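Side-chain contacts in putative diguanylate cyclase (GGDEF) with PAS/PAC domain (Rhodopseudomonas palustris, PDB 3LIF), which probably makes the second messenger c-di-GMP from two GTP molecules, and whose extracellular PDC-fold sensor domain is the part described here: residues L171-S174 / D175-L179; E150-Y153 / F154-Y158; S184-T187 / G188-M191. All blocks are in the same frame, centred on the assembly; numbering follows the deposited sequence.

Contact 1: residues L171-S174 / D175-L179; sequences LLHS and DGRLL
The imidazole of His173 is engaged on a face and at an edge by the chain that follows it. Arg177 NH2 lies over the centre of one face, 3.1 Å above the ring plane, with the guanidinium tilted 41° from the ring. At the edge, and in plane, the backbone N of Asp175 donates to His173 ND1 over 2.8 Å. The guanidinium has its own edge partner in Asp175: Arg177 holds the carboxylate side-on with two nitrogens in a salt bridge, NE giving a nearly straight bond of 2.8 Å to OD1 on its syn side and NH2 meeting OD2 at 2.7 Å. Because OD1 also accepts from the backbone N of Arg177, in an Asx turn, the carboxylate is fixed from two directions. Arg177 reaches it by bending its chain at chi3 (-70°). The remaining nitrogen, NH1, bonds to Gly116 O on strand 113-119, an edge strand of the other five-stranded sheet.

On the other face of the hairpin from His173, Leu172 and Leu178, an antiparallel non-hydrogen-bonded pair, meet through CD2 and CD1 at 3.9 Å. The backbone is closed by His173 N to Arg177 O at 2.6 Å, Leu179 N to Leu171 O at 3.0 Å and, in the turn, Gly176 N to His173 O at 2.8 Å. The whole is a beta hairpin with a type I turn over His173 to Gly176, joining strands 168-173 and 178-182 at the edge of a PDC sheet.

Contact 2: residues E150-Y153 / F154-Y158; sequences ESEY and FSTFY
Ser151 O receives two backbone donors, Ser155 N at 3.1 Å and Phe154 N at 2.8 Å, and this shared acceptor lies in the N-terminal part of alpha helix 151-158. Ser155 N is its i+4 donor and Phe154 N its i+3 donor. One residue on, the alpha-helical pattern continues with Thr156 N to Glu152 O at 3.0 Å, followed by a weak bond from Phe157 N to Tyr153 O.

The side chains add a polar flank and an aromatic one. Thr156 OG1 stands beside its own backbone N (chi1 -80°) and bends back to make a weak bond of its own to Glu152 O. On the aromatic flank Tyr153 turns an edge toward the face of Phe154 in a T-shaped pair, the centroids 5.8 Å apart and the planes at 79°. Different first torsions turn the two rings of these sequence neighbours: Tyr153 CG is anti to N (chi1 -180°), and Phe154 CG is anti to the carbonyl carbon. Both side chains touch Thr31 of the long helix 5-47, and Phe154 also reaches Ile180 of strand 178-182, which places this short helix between the long helix and the second PDC sheet. At the polar flank a water lies 2.8 Å from Ser155 OG and, more weakly, 3.5 Å from Ser151 OG.

Contact 3: residues S184-T187 / G188-M191; sequences SLQT and GRDM
Gln186 and Arg189 meet through the ends of their side chains, three positions apart, across the bend at Thr187 and Gly188. The amide comes to the edge of the guanidinium, near its plane, and the two flat groups are almost coplanar, 25° apart. The amide atom modelled as Gln186 NE2 lies 2.7 Å from Arg189 NE and 3.2 Å from Arg189 CD. The amide is probably turned over in the model, and with its two ends exchanged the short approach may be a hydrogen bond. Arg189 CG lies between the backbone N and the carbonyl carbon (chi1 60°), and the chain then runs extended to NE, which it brings up to the amide, the two side chains crossing at an oblique angle. Arg189 also touches a crystal neighbour, and its rotamer may therefore owe something to the lattice. The selenium of Met191, a selenomethionine, is modelled near one guanidinium face, but its methyl is too close to the arginine for that arrangement to be more than doubtful.

The next shell shapes the bend. Gly188 takes a positive phi of 99°, a backbone angle at which a beta carbon would press on the preceding carbonyl oxygen. Just before it, Thr187 hydrogen-bonds through OG1 to Leu179 O, and the backbones of Gly188 and Arg189 bond to Leu178, so the loop is laid along strand 178-182. Upstream, Gln186 N donates to Ser184 OG at 2.9 Å in an ST turn, though the position of that hydroxyl is less sure. Gln186 and Arg189 both rest on Leu178, and Gln186 also touches Phe215.

Bonds from Thr187 and the backbone to the edge strand thus define the loop, while the approach of amide to guanidinium at the surface stays uncertain until the amide's orientation is settled.

In the fold
Along the chain, contacts 2, 1 and 3 follow in series: a helix packed on the second five-stranded sheet, the edge hairpin, and the loop after it. Contacts 1 and 2 are partly buried and meet through apolar groups: Leu171 CD2 lies 4.0 Å from Phe154 CZ, where helix 151-158 covers the hairpin. Contact 3 lies at the surface, yet it packs against strand 178-182, the second strand of contact 1, and Gly176 O and Met191 N probably bond at 2.7 Å. It touches contact 2 where Leu185 packs on Ser155. The chemistry changes accordingly, from a salt-bridged turn in contact 1, through helical backbone bonds and an aromatic pair in contact 2, to an amide beside a guanidinium in contact 3.

Contact 1: residues L171-S174 / D175-L179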
# COMPACT_ATOMS: atom_id res chain seq x y z
N LEU A 171 5.25 -5.01 3.61
CA LEU A 171 4.12 -4.95 2.71
C LEU A 171 4.69 -4.70 1.34
O LEU A 171 5.37 -3.70 1.14
CB LEU A 171 3.18 -3.84 3.13
CG LEU A 171 2.01 -3.62 2.16
CD1 LEU A 171 1.15 -4.81 2.07
CD2 LEU A 171 1.19 -2.41 2.49
N LEU A 172 4.47 -5.63 0.41
CA LEU A 172 4.99 -5.45 -0.93
C LEU A 172 3.95 -5.51 -2.03
O LEU A 172 2.82 -5.99 -1.84
CB LEU A 172 6.13 -6.43 -1.25
CG LEU A 172 7.21 -6.57 -0.18
CD1 LEU A 172 7.05 -7.96 0.54
CD2 LEU A 172 8.58 -6.42 -0.78
N HIS A 173 4.33 -4.98 -3.19
CA HIS A 173 3.44 -5.05 -4.30
C HIS A 173 3.71 -6.42 -4.89
O HIS A 173 4.86 -6.96 -4.87
CB HIS A 173 3.76 -3.99 -5.32
CG HIS A 173 2.78 -3.92 -6.43
ND1 HIS A 173 2.79 -4.82 -7.49
CD2 HIS A 173 1.75 -3.06 -6.67
CE1 HIS A 173 1.81 -4.50 -8.34
NE2 HIS A 173 1.15 -3.45 -7.84
N SER A 174 2.65 -7.01 -5.41
CA SER A 174 2.78 -8.23 -6.14
C SER A 174 4.01 -8.28 -7.08
O SER A 174 4.56 -9.32 -7.32
CB SER A 174 1.53 -8.41 -6.92
OG SER A 174 1.73 -9.47 -7.79
N ASP A 175 4.45 -7.13 -7.62
CA ASP A 175 5.59 -7.14 -8.57
C ASP A 175 6.94 -6.86 -7.94
O ASP A 175 7.92 -6.60 -8.64
CB ASP A 175 5.39 -6.16 -9.76
CG ASP A 175 5.34 -4.69 -9.33
OD1 ASP A 175 5.97 -4.23 -8.31
OD2 ASP A 175 4.62 -3.97 -10.05
N GLY A 176 7.00 -6.87 -6.62
CA GLY A 176 8.30 -6.75 -5.98
C GLY A 176 8.57 -5.36 -5.43
O GLY A 176 9.56 -5.15 -4.74
N ARG A 177 7.73 -4.39 -5.73
CA ARG A 177 8.01 -3.09 -5.19
C ARG A 177 7.67 -3.18 -3.72
O ARG A 177 6.62 -3.76 -3.34
CB ARG A 177 7.14 -2.08 -5.86
CG ARG A 177 7.68 -1.56 -7.17
CD ARG A 177 6.65 -0.67 -7.80
NE ARG A 177 5.51 -1.45 -8.27
CZ ARG A 177 4.36 -0.92 -8.64
NH1 ARG A 177 4.13 0.41 -8.56
NH2 ARG A 177 3.42 -1.71 -9.11
N LEU A 178 8.56 -2.61 -2.90
CA LEU A 178 8.37 -2.56 -1.46
C LEU A 178 7.59 -1.30 -1.05
O LEU A 178 8.04 -0.20 -1.30
CB LEU A 178 9.75 -2.61 -0.76
CG LEU A 178 9.72 -2.28 0.76
CD1 LEU A 178 9.05 -3.35 1.58
CD2 LEU A 178 11.07 -2.02 1.33
N LEU A 179 6.43 -1.43 -0.42
CA LEU A 179 5.68 -0.24 0.08
C LEU A 179 6.09 0.13 1.50
O LEU A 179 6.26 1.31 1.87
CB LEU A 179 4.19 -0.51 0.13
CG LEU A 179 3.46 -0.32 -1.19
CD1 LEU A 179 3.65 -1.59 -2.02
CD2 LEU A 179 1.95 0.01 -0.94

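Contact 2: residues E150-Y153 / F154-Y158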
# COMPACT_ATOMS: atom_id res chain seq x y z
N GLU A 150 -0.86 6.50 3.62
CA GLU A 150 -0.03 6.88 4.78
C GLU A 150 0.81 5.67 5.25
O GLU A 150 0.31 4.73 5.93
CB GLU A 150 -0.89 7.36 5.95
CG GLU A 150 -0.07 7.70 7.17
CD GLU A 150 0.39 9.15 7.13
OE1 GLU A 150 -0.46 10.08 7.19
OE2 GLU A 150 1.61 9.40 7.06
N SER A 151 2.08 5.63 4.90
CA SER A 151 2.77 4.40 5.22
C SER A 151 2.94 4.16 6.74
O SER A 151 2.93 3.01 7.20
CB SER A 151 4.07 4.27 4.44
OG SER A 151 4.94 5.34 4.81
N GLU A 152 3.03 5.24 7.51
CA GLU A 152 3.09 5.18 8.98
C GLU A 152 1.88 4.40 9.57
O GLU A 152 1.97 3.71 10.60
CB GLU A 152 3.18 6.59 9.55
CG GLU A 152 3.31 6.71 11.06
CD GLU A 152 3.77 8.12 11.47
OE1 GLU A 152 4.61 8.72 10.74
OE2 GLU A 152 3.27 8.66 12.50
N TYR A 153 0.75 4.47 8.92
CA TYR A 153 -0.32 3.71 9.43
C TYR A 153 0.07 2.24 9.49
O TYR A 153 -0.30 1.54 10.45
CB TYR A 153 -1.50 3.83 8.52
CG TYR A 153 -2.68 3.08 8.95
CD1 TYR A 153 -3.41 3.49 10.08
CD2 TYR A 153 -3.12 1.97 8.22
CE1 TYR A 153 -4.56 2.82 10.45
CE2 TYR A 153 -4.27 1.27 8.58
CZ TYR A 153 -4.97 1.72 9.70
OH TYR A 153 -6.06 1.06 10.08
N PHE A 154 0.75 1.73 8.47
CA PHE A 154 1.07 0.31 8.45
C PHE A 154 2.24 -0.00 9.43
O PHE A 154 2.20 -0.99 10.19
CB PHE A 154 1.42 -0.16 7.05
CG PHE A 154 0.24 -0.33 6.15
CD1 PHE A 154 -0.52 -1.49 6.19
CD2 PHE A 154 -0.06 0.65 5.22
CE1 PHE A 154 -1.59 -1.66 5.35
CE2 PHE A 154 -1.15 0.50 4.36
CZ PHE A 154 -1.92 -0.67 4.42
N SER A 155 3.28 0.81 9.40
CA SER A 155 4.40 0.46 10.23
C SER A 155 4.00 0.49 11.70
O SER A 155 4.51 -0.24 12.52
CB SER A 155 5.59 1.38 9.96
OG SER A 155 5.19 2.73 9.91
N THR A 156 3.04 1.32 12.06
CA THR A 156 2.65 1.47 13.44
C THR A 156 1.88 0.26 13.88
O THR A 156 2.05 -0.22 14.97
CB THR A 156 1.80 2.73 13.51
OG1 THR A 156 2.72 3.82 13.54
CG2 THR A 156 0.81 2.77 14.70
N PHE A 157 1.01 -0.23 13.03
CA PHE A 157 0.36 -1.47 13.28
C PHE A 157 1.43 -2.56 13.37
O PHE A 157 1.32 -3.46 14.21
CB PHE A 157 -0.56 -1.77 12.10
CG PHE A 157 -1.30 -3.06 12.23
CD1 PHE A 157 -2.03 -3.35 13.37
CD2 PHE A 157 -1.30 -3.98 11.20
CE1 PHE A 157 -2.73 -4.56 13.48
CE2 PHE A 157 -1.99 -5.18 11.30
CZ PHE A 157 -2.71 -5.47 12.44
N TYR A 158 2.47 -2.48 12.52
CA TYR A 158 3.34 -3.64 12.39
C TYR A 158 4.18 -3.76 13.63
O TYR A 158 4.50 -4.87 14.07
CB TYR A 158 4.22 -3.67 11.12
CG TYR A 158 3.46 -3.86 9.84
CD1 TYR A 158 2.20 -4.47 9.84
CD2 TYR A 158 3.98 -3.41 8.64
CE1 TYR A 158 1.48 -4.63 8.66
CE2 TYR A 158 3.28 -3.56 7.45
CZ TYR A 158 2.04 -4.16 7.46
OH TYR A 158 1.36 -4.31 6.27
O HOH W 1 6.33 4.21 7.82

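Contact 3: residues S184-T187 / G188-M191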
# COMPACT_ATOMS: atom_id res chain seq x y z
N SER A 184 13.07 -1.55 9.54
CA SER A 184 13.90 -0.65 8.78
C SER A 184 13.19 0.64 8.37
O SER A 184 13.82 1.63 8.29
CB SER A 184 14.41 -1.34 7.49
OG SER A 184 13.48 -1.20 6.42
N LEU A 185 11.91 0.63 8.05
CA LEU A 185 11.24 1.82 7.47
C LEU A 185 11.61 2.11 5.99
O LEU A 185 11.23 3.13 5.44
CB LEU A 185 11.42 3.08 8.33
CG LEU A 185 10.74 2.99 9.70
CD1 LEU A 185 10.75 4.29 10.49
CD2 LEU A 185 9.32 2.41 9.60
N GLN A 186 12.33 1.21 5.34
CA GLN A 186 12.52 1.39 3.90
C GLN A 186 11.24 1.34 3.07
O GLN A 186 10.19 0.85 3.50
CB GLN A 186 13.54 0.41 3.37
CG GLN A 186 14.87 0.62 4.00
CD GLN A 186 15.93 -0.32 3.48
OE1 GLN A 186 16.77 -0.73 4.24
NE2 GLN A 186 15.90 -0.66 2.18
N THR A 187 11.33 1.87 1.88
CA THR A 187 10.13 1.99 1.06
C THR A 187 10.56 2.39 -0.35
O THR A 187 11.55 3.08 -0.50
CB THR A 187 9.20 3.06 1.67
OG1 THR A 187 8.00 3.13 0.90
CG2 THR A 187 9.85 4.43 1.70
N GLY A 188 9.87 1.92 -1.38
CA GLY A 188 10.18 2.33 -2.76
C GLY A 188 11.03 1.32 -3.52
O GLY A 188 10.84 1.07 -4.74
N ARG A 189 11.97 0.68 -2.82
CA ARG A 189 12.92 -0.15 -3.51
C ARG A 189 12.31 -1.35 -4.16
O ARG A 189 11.19 -1.75 -3.87
CB ARG A 189 14.13 -0.47 -2.67
CG ARG A 189 14.00 -1.19 -1.39
CD ARG A 189 15.48 -1.09 -0.94
NE ARG A 189 16.07 -2.13 -0.05
CZ ARG A 189 16.79 -3.17 -0.44
NH1 ARG A 189 17.03 -3.43 -1.70
NH2 ARG A 189 17.28 -3.99 0.44
N ASP A 190 13.05 -1.86 -5.14
CA ASP A 190 12.58 -2.95 -5.98
C ASP A 190 13.15 -4.27 -5.47
O ASP A 190 14.34 -4.51 -5.51
CB ASP A 190 13.01 -2.69 -7.41
CG ASP A 190 12.44 -3.71 -8.38
OD1 ASP A 190 12.54 -3.45 -9.60
OD2 ASP A 190 11.91 -4.76 -7.93
N MSE A 191 12.29 -5.13 -4.95
CA MSE A 191 12.78 -6.36 -4.37
C MSE A 191 12.50 -7.57 -5.26
O MSE A 191 12.54 -8.71 -4.79
CB MSE A 191 12.06 -6.57 -3.08
CG MSE A 191 11.90 -5.33 -2.25
SE MSE A 191 13.49 -5.02 -1.18
CE MSE A 191 14.25 -3.61 -2.20